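PDB 3L49: ABC sugar (Ribose) transporter, periplasmic substrate-binding subunit from Rhodobacter sphaeroides, which probably binds a sugar in the periplasm as the substrate-binding subunit of an ABC transporter. Local coordinates for residues A[11-16]-A[48-53]; A[117-122]-A[152-157]; A[133-136]-A[140-143]; A[218-223]-A[227-232]. All blocks are in the same frame, centred on the assembly; numbering follows the deposited sequence. Where two conformers were deposited one is given.

Interaction 1 lies in one lobe of the two-lobed chain, and interactions 2 to 4 in the other. Interactions 1 and 4 are buried and each sets a strand of the sheet against a helix: a straight amide-to-hydroxyl bond with a bridging water in interaction 1, a phenylalanine edge in interaction 4. Interactions 2 and 3 are only partly buried. Interaction 3 lies at the start of helix 138-152, interaction 2 in the turn that follows its end, and both lay an aliphatic carbon over an aromatic face. Interaction 2 also meets interaction 4, where Asp121 OD1 and Tyr221 OH lie 2.7 Å apart, a probable hydrogen bond. Interaction 3 reaches interaction 4 by packing of Arg143 on Val223.

Interaction 1. Residues A[11-16]-A[48-53]; sequences TAIGTD and QTQVSQ
Gln50 reaches from helix 47-60 to the end of strand 7-12 and gives its amide N-H to the hydroxyl of Thr11. The bond from Gln50 NE2 to Thr11 OG1 is 2.9 Å long and nearly straight, at 172°, and the hydroxyl lies in the amide plane. The other end of the same amide rests on Ile13, with Gln50 OE1 3.4 Å from Ile13 CB and the CG1 branch just beyond it. Both Thr11 and Ile13 meet the glutamine side chain at about a right angle. The side chain of Ile13 lies about 6 Å from an unidentified bound ligand.

A water extends the polar side of the contact. It lies 2.7 Å from Thr11 OG1 and also hydrogen-bonds to the backbone carbonyl Ala12 O and, at 2.6 Å, to Gln53 OE1 one helical turn beyond Gln50. The other end of the Gln53 amide is held by the carbonyl of Asp42. Thr11 OG1 is turned to its partners by a chi1 of 169°, opposite the backbone N, and Thr11 also packs on Ile54 and Leu57 of the helix. The backbone of Thr11 pairs with strand 64-68 and that of Ala12 with Leu41 and Ala43, which fixes the strand end within the parallel sheet of this periplasmic-binding-protein lobe.

A leucine in place of Gln50 would probably leave the buried Thr11 hydroxyl without its amide donor, with only the water among the partners described here. One straight direct bond and a shared water thus give a buried helix-strand interface a directional polar link.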
loop_
_atom_site.group_PDB
_atom_site.type_symbol
_atom_site.label_atom_id
_atom_site.label_comp_id
_atom_site.label_asym_id
_atom_site.label_seq_id
_atom_site.Cartn_x
_atom_site.Cartn_y
_atom_site.Cartn_z
ATOM N N THR A 11 -0.173 -15.855 -4.186
ATOM C CA THR A 11 -1.106 -15.692 -3.068
ATOM C C THR A 11 -1.226 -14.218 -2.627
ATOM O O THR A 11 -0.327 -13.668 -2.011
ATOM C CB THR A 11 -0.823 -16.682 -1.867
ATOM O OG1 THR A 11 -1.588 -16.295 -0.719
ATOM C CG2 THR A 11 0.652 -16.727 -1.478
ATOM N N ALA A 12 -2.346 -13.593 -2.975
ATOM C CA ALA A 12 -2.623 -12.204 -2.628
ATOM C C ALA A 12 -3.748 -12.140 -1.612
ATOM O O ALA A 12 -4.636 -12.992 -1.618
ATOM C CB ALA A 12 -3.023 -11.445 -3.865
ATOM N N ILE A 13 -3.745 -11.126 -0.754
ATOM C CA ILE A 13 -4.840 -11.014 0.213
ATOM C C ILE A 13 -6.124 -10.436 -0.411
ATOM O O ILE A 13 -7.210 -10.627 0.117
ATOM C CB ILE A 13 -4.431 -10.288 1.529
ATOM C CG1 ILE A 13 -5.459 -10.589 2.639
ATOM C CG2 ILE A 13 -4.202 -8.791 1.289
ATOM C CD1 ILE A 13 -5.027 -10.253 4.051
ATOM N N GLY A 14 -6.007 -9.761 -1.546
ATOM C CA GLY A 14 -7.189 -9.265 -2.224
ATOM C C GLY A 14 -6.932 -8.700 -3.598
ATOM O O GLY A 14 -5.781 -8.544 -4.019
ATOM N N THR A 15 -8.027 -8.427 -4.303
ATOM C CA THR A 15 -8.019 -7.670 -5.558
ATOM C C THR A 15 -9.167 -6.666 -5.479
ATOM O O THR A 15 -9.680 -6.202 -6.503
ATOM C CB THR A 15 -8.208 -8.574 -6.810
ATOM O OG1 THR A 15 -9.558 -9.053 -6.865
ATOM C CG2 THR A 15 -7.240 -9.757 -6.811
ATOM N N ASP A 16 -9.552 -6.348 -4.242
ATOM C CA ASP A 16 -10.722 -5.531 -3.915
ATOM C C ASP A 16 -10.663 -4.116 -4.496
ATOM O O ASP A 16 -11.696 -3.559 -4.869
ATOM C CB ASP A 16 -10.882 -5.468 -2.387
ATOM C CG ASP A 16 -12.285 -5.077 -1.948
ATOM O OD1 ASP A 16 -13.245 -5.810 -2.281
ATOM O OD2 ASP A 16 -12.421 -4.050 -1.242
ATOM N N GLN A 48 -7.693 -15.949 7.025
ATOM C CA GLN A 48 -7.804 -17.385 7.211
ATOM C C GLN A 48 -7.896 -18.113 5.873
ATOM O O GLN A 48 -7.409 -19.244 5.742
ATOM C CB GLN A 48 -9.013 -17.703 8.092
ATOM C CG GLN A 48 -8.661 -18.481 9.356
ATOM C CD GLN A 48 -7.796 -17.671 10.315
ATOM O OE1 GLN A 48 -6.621 -17.984 10.528
ATOM N NE2 GLN A 48 -8.369 -16.612 10.883
ATOM N N THR A 49 -8.517 -17.456 4.889
ATOM C CA THR A 49 -8.550 -17.945 3.506
ATOM C C THR A 49 -7.137 -18.010 2.939
ATOM O O THR A 49 -6.736 -19.051 2.392
ATOM C CB THR A 49 -9.446 -17.072 2.596
ATOM O OG1 THR A 49 -10.777 -17.063 3.110
ATOM C CG2 THR A 49 -9.481 -17.616 1.156
ATOM N N GLN A 50 -6.385 -16.914 3.107
ATOM C CA GLN A 50 -4.998 -16.823 2.626
ATOM C C GLN A 50 -4.124 -17.952 3.170
ATOM O O GLN A 50 -3.379 -18.581 2.411
ATOM C CB GLN A 50 -4.370 -15.460 2.950
ATOM C CG GLN A 50 -2.896 -15.365 2.527
ATOM C CD GLN A 50 -2.475 -13.986 2.077
ATOM O OE1 GLN A 50 -2.709 -12.997 2.771
ATOM N NE2 GLN A 50 -1.833 -13.916 0.909
ATOM N N VAL A 51 -4.235 -18.181 4.482
ATOM C CA VAL A 51 -3.593 -19.295 5.182
ATOM C C VAL A 51 -3.810 -20.640 4.471
ATOM O O VAL A 51 -2.843 -21.334 4.142
ATOM C CB VAL A 51 -4.079 -19.374 6.651
ATOM C CG1 VAL A 51 -3.583 -20.649 7.324
ATOM C CG2 VAL A 51 -3.615 -18.159 7.428
ATOM N N SER A 52 -5.069 -20.985 4.204
ATOM C CA SER A 52 -5.374 -22.236 3.517
ATOM C C SER A 52 -4.963 -22.200 2.044
ATOM O O SER A 52 -4.600 -23.231 1.468
ATOM C CB SER A 52 -6.853 -22.592 3.660
ATOM O OG SER A 52 -7.666 -21.679 2.949
ATOM N N GLN A 53 -5.003 -21.014 1.441
ATOM C CA GLN A 53 -4.508 -20.840 0.077
ATOM C C GLN A 53 -3.002 -21.070 -0.028
ATOM O O GLN A 53 -2.521 -21.595 -1.032
ATOM C CB GLN A 53 -4.905 -19.480 -0.467
ATOM C CG GLN A 53 -6.272 -19.498 -1.100
ATOM C CD GLN A 53 -6.827 -18.123 -1.330
ATOM O OE1 GLN A 53 -6.291 -17.134 -0.836
ATOM N NE2 GLN A 53 -7.920 -18.048 -2.077
HETATM O O HOH W 1 -4.140 -15.858 -1.547
#

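Interaction 2. Residues A[117-122]-A[152-157]; sequences QMVADL and EAFPDV
Val119 presses one methyl onto the ring of Phe154 in a CH-pi contact. Its CG2 lies 3.6 Å from the centroid of the Phe154 ring and only 13° off the normal, so the methyl sits over the middle of one face. The other branch, CG1, reaches just the CE1 corner of the same ring, at 4.1 Å. With CG2 opposite the backbone N and CG1 between N and the carbonyl carbon (chi1 52°), the valine turns both methyls to the ring, CG2 bearing most of the contact.

The remaining contacts are aliphatic. The same methyl, Val119 CG2, also touches Val157 CG2 at 3.7 Å, to one side of the ring. One turn along the helix, Leu122 CD1 touches the other branch of Val157, CG1, at 4.0 Å. In the alpha/beta lobe this joins the last turns of helix 107-122 to the turn after helix 138-152 and the start of strand 157-159, outermost in the sheet. Leu122 and Val157 both pack on Val128 of strand 126-131, the neighbour of that outer strand.

Hydrogen bonds act within each side of the contact. A type I turn from Phe154 to Val157, closed by Val157 N on Phe154 O at 3.0 Å, presents both side chains to the helix. On the helix, Gln117 NE2 donates to Asp121 OD2 from above the carboxylate plane.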
loop_
_atom_site.group_PDB
_atom_site.type_symbol
_atom_site.label_atom_id
_atom_site.label_comp_id
_atom_site.label_asym_id
_atom_site.label_seq_id
_atom_site.Cartn_x
_atom_site.Cartn_y
_atom_site.Cartn_z
ATOM N N GLN A 117 5.771 17.231 2.124
ATOM C CA GLN A 117 4.801 18.005 1.348
ATOM C C GLN A 117 3.667 18.551 2.218
ATOM O O GLN A 117 3.264 19.707 2.083
ATOM C CB GLN A 117 4.215 17.157 0.223
ATOM C CG GLN A 117 3.381 17.965 -0.733
ATOM C CD GLN A 117 4.210 19.029 -1.408
ATOM O OE1 GLN A 117 5.230 18.725 -2.027
ATOM N NE2 GLN A 117 3.795 20.288 -1.274
ATOM N N MET A 118 3.171 17.697 3.104
ATOM C CA MET A 118 2.110 18.038 4.044
ATOM C C MET A 118 2.496 19.202 4.969
ATOM O O MET A 118 1.708 20.128 5.169
ATOM C CB MET A 118 1.737 16.793 4.852
ATOM C CG MET A 118 0.476 16.919 5.701
ATOM S SD MET A 118 0.051 15.404 6.588
ATOM C CE MET A 118 0.706 14.181 5.481
ATOM N N VAL A 119 3.712 19.163 5.512
ATOM C CA VAL A 119 4.168 20.222 6.416
ATOM C C VAL A 119 4.533 21.513 5.662
ATOM O O VAL A 119 4.336 22.622 6.174
ATOM C CB VAL A 119 5.266 19.726 7.423
ATOM C CG1 VAL A 119 6.388 19.052 6.719
ATOM C CG2 VAL A 119 5.810 20.860 8.263
ATOM N N ALA A 120 5.012 21.360 4.428
ATOM C CA ALA A 120 5.210 22.500 3.530
ATOM C C ALA A 120 3.884 23.202 3.230
ATOM O O ALA A 120 3.801 24.426 3.324
ATOM C CB ALA A 120 5.904 22.068 2.232
ATOM N N ASP A 121 2.854 22.425 2.886
ATOM C CA ASP A 121 1.512 22.968 2.629
ATOM C C ASP A 121 0.874 23.580 3.882
ATOM O O ASP A 121 0.125 24.545 3.784
ATOM C CB ASP A 121 0.576 21.892 2.073
ATOM C CG ASP A 121 0.920 21.469 0.644
ATOM O OD1 ASP A 121 0.356 20.455 0.172
ATOM O OD2 ASP A 121 1.745 22.137 -0.008
ATOM N N LEU A 122 1.167 23.005 5.048
ATOM C CA LEU A 122 0.736 23.569 6.327
ATOM C C LEU A 122 1.506 24.836 6.704
ATOM O O LEU A 122 1.045 25.622 7.533
ATOM C CB LEU A 122 0.884 22.535 7.444
ATOM C CG LEU A 122 -0.204 21.474 7.576
ATOM C CD1 LEU A 122 0.286 20.366 8.472
ATOM C CD2 LEU A 122 -1.499 22.081 8.117
ATOM N N GLU A 152 8.631 15.119 13.955
ATOM C CA GLU A 152 9.472 15.417 15.116
ATOM C C GLU A 152 10.216 16.739 14.953
ATOM O O GLU A 152 10.402 17.466 15.929
ATOM C CB GLU A 152 10.501 14.313 15.361
ATOM C CG GLU A 152 9.947 12.974 15.832
ATOM C CD GLU A 152 11.011 11.872 15.848
ATOM O OE1 GLU A 152 10.640 10.675 15.854
ATOM O OE2 GLU A 152 12.220 12.199 15.850
ATOM N N ALA A 153 10.627 17.044 13.722
ATOM C CA ALA A 153 11.372 18.267 13.416
ATOM C C ALA A 153 10.517 19.544 13.463
ATOM O O ALA A 153 11.052 20.655 13.496
ATOM C CB ALA A 153 12.066 18.138 12.059
ATOM N N PHE A 154 9.197 19.375 13.473
ATOM C CA PHE A 154 8.262 20.493 13.441
ATOM C C PHE A 154 7.356 20.478 14.679
ATOM O O PHE A 154 6.298 19.839 14.677
ATOM C CB PHE A 154 7.451 20.468 12.139
ATOM C CG PHE A 154 8.306 20.562 10.896
ATOM C CD1 PHE A 154 8.803 19.410 10.272
ATOM C CD2 PHE A 154 8.628 21.801 10.361
ATOM C CE1 PHE A 154 9.617 19.495 9.126
ATOM C CE2 PHE A 154 9.434 21.899 9.207
ATOM C CZ PHE A 154 9.927 20.742 8.592
ATOM N N PRO A 155 7.773 21.189 15.748
ATOM C CA PRO A 155 7.057 21.152 17.032
ATOM C C PRO A 155 5.634 21.708 16.963
ATOM O O PRO A 155 4.815 21.371 17.814
ATOM C CB PRO A 155 7.933 22.013 17.955
ATOM C CG PRO A 155 8.700 22.900 17.039
ATOM C CD PRO A 155 8.949 22.081 15.804
ATOM N N ASP A 156 5.349 22.527 15.950
ATOM C CA ASP A 156 4.015 23.098 15.752
ATOM C C ASP A 156 3.146 22.294 14.781
ATOM O O ASP A 156 2.023 22.700 14.467
ATOM C CB ASP A 156 4.110 24.560 15.295
ATOM C CG ASP A 156 4.305 25.531 16.450
ATOM O OD1 ASP A 156 4.080 25.147 17.619
ATOM O OD2 ASP A 156 4.677 26.695 16.184
ATOM N N VAL A 157 3.670 21.166 14.300
ATOM C CA VAL A 157 2.875 20.219 13.519
ATOM C C VAL A 157 2.636 18.973 14.353
ATOM O O VAL A 157 3.563 18.208 14.609
ATOM C CB VAL A 157 3.525 19.832 12.168
ATOM C CG1 VAL A 157 2.625 18.882 11.405
ATOM C CG2 VAL A 157 3.773 21.054 11.336
#

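Interaction 3. Residues A[133-136]-A[140-143]; sequences GFYS and CKIR
Lys141 lays the aliphatic start of its side chain over one face of the Tyr135 ring. In this CH-pi contact Lys141 CG stands 3.7 Å from the centroid of the Tyr135 ring, 25° off the normal, displaced toward the hydroxyl end, where it comes within 3.4 Å of Tyr135 CZ. The lysine chain bends at chi2 (-101°), which carries CE back to 3.7 Å from Tyr135 OH. Tyr135 leaves the backbone facing away from segment 140-143, and its ring comes back over Lys141 with CG opposite the backbone N (chi1 -164°).

Van der Waals contacts continue at Cys140. Its CB lies 3.4 Å from the backbone carbonyl Phe134 O, and its SG is 4.1 Å from Phe134 CB. That sulfur is bonded in a disulfide to Cys198, which ties the start of the helix to the loop after strand 194-197.

The polar end of Tyr135 is engaged along the helix, its hydroxyl bonding to Asp145 OD2, while the ring meets Tyr144 at nearly a right angle. An alanine at Tyr135 would probably uncover the Lys141 methylenes and leave Asp145 without this hydroxyl partner.

The loop from strand 126-131 here folds back on the first turns of helix 138-152. The position of Phe134, about 4 Å from an unidentified ligand and packed on Trp199, is consistent with this loop lining the interlobe cleft, where proteins of this family bind their solutes.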
loop_
_atom_site.group_PDB
_atom_site.type_symbol
_atom_site.label_atom_id
_atom_site.label_comp_id
_atom_site.label_asym_id
_atom_site.label_seq_id
_atom_site.Cartn_x
_atom_site.Cartn_y
_atom_site.Cartn_z
ATOM N N GLY A 133 -4.760 2.222 10.506
ATOM C CA GLY A 133 -5.420 0.952 10.762
ATOM C C GLY A 133 -4.763 -0.241 10.100
ATOM O O GLY A 133 -5.300 -1.356 10.146
ATOM N N PHE A 134 -3.601 -0.015 9.491
ATOM C CA PHE A 134 -2.935 -1.050 8.696
ATOM C C PHE A 134 -1.446 -1.170 8.996
ATOM O O PHE A 134 -0.681 -1.644 8.157
ATOM C CB PHE A 134 -3.173 -0.808 7.197
ATOM C CG PHE A 134 -4.565 -1.158 6.742
ATOM C CD1 PHE A 134 -5.535 -0.168 6.605
ATOM C CD2 PHE A 134 -4.909 -2.483 6.466
ATOM C CE1 PHE A 134 -6.832 -0.493 6.189
ATOM C CE2 PHE A 134 -6.198 -2.819 6.047
ATOM C CZ PHE A 134 -7.163 -1.823 5.910
ATOM N N TYR A 135 -1.058 -0.777 10.211
ATOM C CA TYR A 135 0.339 -0.769 10.662
ATOM C C TYR A 135 1.039 -2.133 10.644
ATOM O O TYR A 135 2.256 -2.199 10.492
ATOM C CB TYR A 135 0.441 -0.137 12.052
ATOM C CG TYR A 135 1.843 0.270 12.432
ATOM C CD1 TYR A 135 2.413 1.434 11.910
ATOM C CD2 TYR A 135 2.608 -0.510 13.306
ATOM C CE1 TYR A 135 3.705 1.813 12.255
ATOM C CE2 TYR A 135 3.905 -0.136 13.660
ATOM C CZ TYR A 135 4.441 1.029 13.133
ATOM O OH TYR A 135 5.717 1.411 13.460
ATOM N N SER A 136 0.270 -3.211 10.769
ATOM C CA SER A 136 0.790 -4.582 10.638
ATOM C C SER A 136 1.158 -4.984 9.195
ATOM O O SER A 136 1.688 -6.082 8.960
ATOM C CB SER A 136 -0.227 -5.570 11.198
ATOM O OG SER A 136 -1.472 -5.404 10.546
ATOM N N CYS A 140 2.939 0.072 5.154
ATOM C CA CYS A 140 2.233 1.086 5.922
ATOM C C CYS A 140 2.957 1.404 7.220
ATOM O O CYS A 140 2.830 2.507 7.754
ATOM C CB CYS A 140 0.794 0.641 6.186
ATOM S SG CYS A 140 -0.304 0.878 4.760
ATOM N N LYS A 141 3.707 0.426 7.722
ATOM C CA LYS A 141 4.588 0.603 8.881
ATOM C C LYS A 141 5.679 1.612 8.542
ATOM O O LYS A 141 5.949 2.523 9.328
ATOM C CB LYS A 141 5.203 -0.747 9.272
ATOM C CG LYS A 141 5.831 -0.825 10.656
ATOM C CD LYS A 141 7.344 -0.723 10.609
ATOM C CE LYS A 141 7.955 -1.050 11.955
ATOM N NZ LYS A 141 7.967 -2.521 12.181
ATOM N N ILE A 142 6.282 1.449 7.361
ATOM C CA ILE A 142 7.321 2.353 6.876
ATOM C C ILE A 142 6.738 3.742 6.625
ATOM O O ILE A 142 7.270 4.739 7.122
ATOM C CB ILE A 142 8.011 1.823 5.593
ATOM C CG1 ILE A 142 8.680 0.462 5.852
ATOM C CG2 ILE A 142 9.033 2.839 5.080
ATOM C CD1 ILE A 142 9.004 -0.341 4.562
ATOM N N ARG A 143 5.626 3.800 5.887
ATOM C CA ARG A 143 4.969 5.071 5.566
ATOM C C ARG A 143 4.573 5.876 6.807
ATOM O O ARG A 143 4.737 7.091 6.839
ATOM C CB ARG A 143 3.759 4.844 4.665
ATOM C CG ARG A 143 4.102 4.545 3.215
ATOM C CD ARG A 143 2.952 3.808 2.564
ATOM N NE ARG A 143 3.322 3.130 1.325
ATOM C CZ ARG A 143 2.525 2.295 0.670
ATOM N NH1 ARG A 143 1.315 2.035 1.143
ATOM N NH2 ARG A 143 2.927 1.727 -0.468
#

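Interaction 4. Residues A[218-223]-A[227-232]; sequences IRTYGV and PEFVEM
With CG opposite its backbone N (chi1 -162°), Phe229 extends from helix 227-234 toward strand 219-222, while a chi1 of 66° sets the hydroxyl of Thr220 between its backbone N and carbonyl carbon, facing the ring. The hydroxyl of Thr220 meets the edge of the Phe229 ring. Thr220 OG1 lies near the ring plane, 3.3 Å from Phe229 CZ and 3.4 Å from CE1, so the oxygen sits between two rim C-H groups. The carbonyl oxygen Thr220 O is also in the ring plane, 3.9 Å from Phe229 CZ. A C-H edge carries a slight positive charge and probably suits both oxygens.

Strand 219-222, helix 227-234 and strand 240-245 form a beta-alpha-beta unit of the sheet, and Phe229 fills the interface between the helix and both strands, also packing on Ala240 and Val243. Met203 and Thr207 of helix 200-212 also touch the phenylalanine.

Gly222, farther along the strand, brings its backbone N to 4.2 Å from Phe229 CE2; with no side chain there, the ring approaches the strand backbone itself. Thr220 OG1 hydrogen-bonds to Thr207 OG1 of helix 200-212, which anchors the threonine while its oxygen faces the phenylalanine rim.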
loop_
_atom_site.group_PDB
_atom_site.type_symbol
_atom_site.label_atom_id
_atom_site.label_comp_id
_atom_site.label_asym_id
_atom_site.label_seq_id
_atom_site.Cartn_x
_atom_site.Cartn_y
_atom_site.Cartn_z
ATOM N N ILE A 218 -8.582 22.478 4.603
ATOM C CA ILE A 218 -7.907 21.252 5.016
ATOM C C ILE A 218 -7.538 20.466 3.764
ATOM O O ILE A 218 -8.309 20.437 2.810
ATOM C CB ILE A 218 -8.798 20.402 5.957
ATOM C CG1 ILE A 218 -9.193 21.220 7.193
ATOM C CG2 ILE A 218 -8.105 19.088 6.358
ATOM C CD1 ILE A 218 -10.289 20.611 8.029
ATOM N N ARG A 219 -6.348 19.865 3.758
ATOM C CA ARG A 219 -5.909 19.061 2.627
ATOM C C ARG A 219 -5.669 17.614 3.042
ATOM O O ARG A 219 -5.305 17.339 4.185
ATOM C CB ARG A 219 -4.664 19.670 1.964
ATOM C CG ARG A 219 -4.885 21.039 1.302
ATOM C CD ARG A 219 -5.686 20.942 0.003
ATOM N NE ARG A 219 -5.800 22.231 -0.684
ATOM C CZ ARG A 219 -6.881 23.009 -0.679
ATOM N NH1 ARG A 219 -7.979 22.647 -0.028
ATOM N NH2 ARG A 219 -6.866 24.156 -1.340
ATOM N N THR A 220 -5.904 16.684 2.117
ATOM C CA THR A 220 -5.692 15.251 2.389
ATOM C C THR A 220 -4.485 14.703 1.633
ATOM O O THR A 220 -4.152 15.183 0.548
ATOM C CB THR A 220 -6.920 14.371 2.042
ATOM O OG1 THR A 220 -7.152 14.395 0.628
ATOM C CG2 THR A 220 -8.170 14.824 2.801
ATOM N N TYR A 221 -3.837 13.693 2.215
ATOM C CA TYR A 221 -2.603 13.127 1.677
ATOM C C TYR A 221 -2.611 11.621 1.794
ATOM O O TYR A 221 -2.906 11.079 2.857
ATOM C CB TYR A 221 -1.383 13.695 2.420
ATOM C CG TYR A 221 -1.293 15.198 2.326
ATOM C CD1 TYR A 221 -1.967 16.007 3.236
ATOM C CD2 TYR A 221 -0.579 15.810 1.298
ATOM C CE1 TYR A 221 -1.930 17.380 3.135
ATOM C CE2 TYR A 221 -0.531 17.189 1.188
ATOM C CZ TYR A 221 -1.204 17.963 2.120
ATOM O OH TYR A 221 -1.174 19.322 2.044
ATOM N N GLY A 222 -2.262 10.943 0.705
ATOM C CA GLY A 222 -2.221 9.483 0.709
ATOM C C GLY A 222 -1.264 8.941 -0.322
ATOM O O GLY A 222 -0.540 9.698 -0.964
ATOM N N VAL A 223 -1.280 7.621 -0.485
ATOM C CA VAL A 223 -0.308 6.907 -1.306
ATOM C C VAL A 223 -1.040 5.914 -2.193
ATOM O O VAL A 223 -1.939 5.241 -1.714
ATOM C CB VAL A 223 0.682 6.106 -0.415
ATOM C CG1 VAL A 223 1.518 5.127 -1.252
ATOM C CG2 VAL A 223 1.584 7.028 0.412
ATOM N N PRO A 227 -6.928 6.194 -9.619
ATOM C CA PRO A 227 -7.450 7.174 -10.585
ATOM C C PRO A 227 -8.383 8.238 -10.003
ATOM O O PRO A 227 -8.289 9.400 -10.395
ATOM C CB PRO A 227 -8.192 6.298 -11.597
ATOM C CG PRO A 227 -7.433 5.026 -11.584
ATOM C CD PRO A 227 -7.030 4.819 -10.149
ATOM N N GLU A 228 -9.243 7.840 -9.063
ATOM C CA GLU A 228 -10.140 8.773 -8.363
ATOM C C GLU A 228 -9.423 9.787 -7.469
ATOM O O GLU A 228 -9.821 10.949 -7.421
ATOM C CB GLU A 228 -11.244 8.032 -7.588
ATOM C CG GLU A 228 -11.047 6.508 -7.462
ATOM C CD GLU A 228 -12.163 5.799 -6.682
ATOM O OE1 GLU A 228 -12.049 4.568 -6.475
ATOM O OE2 GLU A 228 -13.144 6.465 -6.272
ATOM N N PHE A 229 -8.366 9.370 -6.775
ATOM C CA PHE A 229 -7.632 10.317 -5.932
ATOM C C PHE A 229 -6.698 11.253 -6.712
ATOM O O PHE A 229 -6.587 12.435 -6.386
ATOM C CB PHE A 229 -6.908 9.636 -4.766
ATOM C CG PHE A 229 -6.525 10.590 -3.664
ATOM C CD1 PHE A 229 -7.493 11.115 -2.808
ATOM C CD2 PHE A 229 -5.199 10.989 -3.494
ATOM C CE1 PHE A 229 -7.143 12.012 -1.795
ATOM C CE2 PHE A 229 -4.838 11.873 -2.484
ATOM C CZ PHE A 229 -5.810 12.388 -1.632
ATOM N N VAL A 230 -6.047 10.722 -7.743
ATOM C CA VAL A 230 -5.239 11.514 -8.682
ATOM C C VAL A 230 -6.052 12.666 -9.289
ATOM O O VAL A 230 -5.632 13.824 -9.242
ATOM C CB VAL A 230 -4.660 10.607 -9.801
ATOM C CG1 VAL A 230 -3.991 11.421 -10.900
ATOM C CG2 VAL A 230 -3.677 9.624 -9.216
ATOM N N GLU A 231 -7.225 12.332 -9.825
ATOM C CA GLU A 231 -8.148 13.302 -10.398
ATOM C C GLU A 231 -8.603 14.374 -9.396
ATOM O O GLU A 231 -8.786 15.534 -9.765
ATOM C CB GLU A 231 -9.357 12.573 -10.970
ATOM C CG GLU A 231 -9.980 13.270 -12.170
ATOM C CD GLU A 231 -11.273 12.618 -12.632
ATOM O OE1 GLU A 231 -11.567 11.476 -12.208
ATOM O OE2 GLU A 231 -11.998 13.252 -13.429
ATOM N N MET A 232 -8.781 13.974 -8.138
ATOM C CA MET A 232 -9.090 14.899 -7.033
ATOM C C MET A 232 -7.926 15.844 -6.722
ATOM O O MET A 232 -8.143 17.022 -6.437
ATOM C CB MET A 232 -9.460 14.115 -5.768
ATOM C CG MET A 232 -10.883 13.578 -5.711
ATOM S SD MET A 232 -11.041 12.386 -4.369
ATOM C CE MET A 232 -12.813 12.366 -4.153
#